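Local coordinates for integron cassette protein (Vibrio cholerae, PDB 3G1J) that is of unknown function but is encoded on a mobile integron gene cassette and carries a small beta-rich domain of the DUF3601 family, grouped with SH3-like folds, at residues A[12-17]-A[40-45]. Numbering follows the deposited sequence.
Sequences GVLKAG and MRFLGS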
# COMPACT_ATOMS: atom_id res chain seq x y z
N GLY A 12 -7.33 -1.51 -6.64
CA GLY A 12 -8.14 -0.31 -6.58
C GLY A 12 -7.46 0.80 -7.36
O GLY A 12 -7.07 0.59 -8.51
N VAL A 13 -7.31 1.96 -6.73
CA VAL A 13 -6.72 3.13 -7.35
C VAL A 13 -5.23 2.99 -7.63
O VAL A 13 -4.68 3.73 -8.42
CB VAL A 13 -6.97 4.41 -6.52
CG1 VAL A 13 -6.05 4.45 -5.29
CG2 VAL A 13 -6.76 5.65 -7.37
N LEU A 14 -4.58 2.02 -6.99
CA LEU A 14 -3.14 1.84 -7.14
C LEU A 14 -2.81 1.03 -8.39
O LEU A 14 -3.26 -0.10 -8.55
CB LEU A 14 -2.55 1.15 -5.89
CG LEU A 14 -2.72 1.92 -4.58
CD1 LEU A 14 -2.23 1.07 -3.40
CD2 LEU A 14 -2.02 3.27 -4.60
N LYS A 15 -2.02 1.63 -9.27
CA LYS A 15 -1.59 1.00 -10.52
C LYS A 15 -0.07 0.95 -10.57
O LYS A 15 0.60 1.96 -10.38
CB LYS A 15 -2.11 1.82 -11.70
CG LYS A 15 -1.97 1.14 -13.06
CD LYS A 15 -2.28 2.11 -14.19
CE LYS A 15 -2.52 1.39 -15.51
NZ LYS A 15 -3.90 0.81 -15.59
N ALA A 16 0.49 -0.23 -10.84
CA ALA A 16 1.95 -0.38 -10.86
C ALA A 16 2.63 0.58 -11.82
O ALA A 16 2.21 0.73 -12.98
CB ALA A 16 2.32 -1.82 -11.17
N GLY A 17 3.69 1.22 -11.35
CA GLY A 17 4.44 2.16 -12.16
C GLY A 17 4.02 3.61 -11.99
O GLY A 17 4.73 4.52 -12.41
N MSE A 40 5.49 7.97 -3.32
CA MSE A 40 6.01 6.63 -3.57
C MSE A 40 5.47 6.09 -4.88
O MSE A 40 4.34 6.39 -5.26
CB MSE A 40 5.57 5.67 -2.45
CG MSE A 40 5.79 6.18 -1.05
SE MSE A 40 5.66 4.79 0.30
CE MSE A 40 3.67 4.40 0.24
N ARG A 41 6.25 5.25 -5.57
CA ARG A 41 5.76 4.59 -6.78
C ARG A 41 5.20 3.20 -6.48
O ARG A 41 5.87 2.38 -5.84
CB ARG A 41 6.87 4.50 -7.84
CG ARG A 41 6.48 3.73 -9.10
CD ARG A 41 7.44 3.98 -10.25
NE ARG A 41 8.83 3.86 -9.82
CZ ARG A 41 9.48 2.71 -9.71
NH1 ARG A 41 8.87 1.57 -10.00
NH2 ARG A 41 10.74 2.69 -9.30
N PHE A 42 3.98 2.92 -6.92
CA PHE A 42 3.38 1.60 -6.68
C PHE A 42 4.07 0.51 -7.51
O PHE A 42 4.27 0.66 -8.71
CB PHE A 42 1.87 1.61 -6.96
CG PHE A 42 1.15 0.35 -6.54
CD1 PHE A 42 1.24 -0.11 -5.23
CD2 PHE A 42 0.36 -0.36 -7.44
CE1 PHE A 42 0.55 -1.25 -4.83
CE2 PHE A 42 -0.31 -1.50 -7.05
CZ PHE A 42 -0.22 -1.95 -5.74
N LEU A 43 4.40 -0.60 -6.86
CA LEU A 43 5.03 -1.73 -7.53
C LEU A 43 4.05 -2.88 -7.76
O LEU A 43 4.19 -3.65 -8.72
CB LEU A 43 6.21 -2.24 -6.70
CG LEU A 43 7.27 -1.21 -6.32
CD1 LEU A 43 8.35 -1.92 -5.54
CD2 LEU A 43 7.85 -0.51 -7.55
N GLY A 44 3.08 -3.04 -6.87
CA GLY A 44 2.09 -4.10 -6.99
C GLY A 44 1.66 -4.61 -5.62
O GLY A 44 2.23 -4.21 -4.61
N SER A 45 0.68 -5.52 -5.59
CA SER A 45 0.14 -6.00 -4.34
C SER A 45 0.05 -7.52 -4.28
O SER A 45 0.09 -8.21 -5.31
CB SER A 45 -1.26 -5.43 -4.15
OG SER A 45 -2.15 -5.97 -5.11
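Arg-41 meets Gly-17 through the aliphatic part of its side chain: CD lies 3.5 Å from the carbonyl O of Gly-17 and CG also packs on this carbonyl, at the bend of the chain about CG-CD (chi3 47°). Phe-42 carries most of the contact, a worked example of one aromatic ring packing the short strand 14-15 and the turn after it against a sheet. Its side chain leaves the strand toward 12-17, and with CG anti to the backbone N (chi1 -171°) the ring meets Leu-14, whose CB sits over one face, 3.6 Å from the centroid and nearly on the ring normal, a CH-pi contact; Leu-14 CD1 reaches the Phe-42 CE1 side of the ring. The peptide joining Lys-15 to Ala-16 abuts the ring edge, Lys-15 C being 3.4 Å from Phe-42 CD2. The strand 39-48 is the middle one of a five-stranded antiparallel sheet, consistent with the SH3-like clan, and 12-17 leads into its neighbour 19-22. Here Phe-42 O accepts a nearly straight hydrogen bond from Gly-17 N (2.8 Å, 172°) and a CA-H...O contact from Ala-16. Leu-43 and Gly-44 form a classic beta bulge opposite Phe-57. Within it, Leu-43 O touches Ala-16 CB at 3.6 Å, while Gly-44 N lies 3.5 Å above the Phe-42 ring face opposite Leu-14.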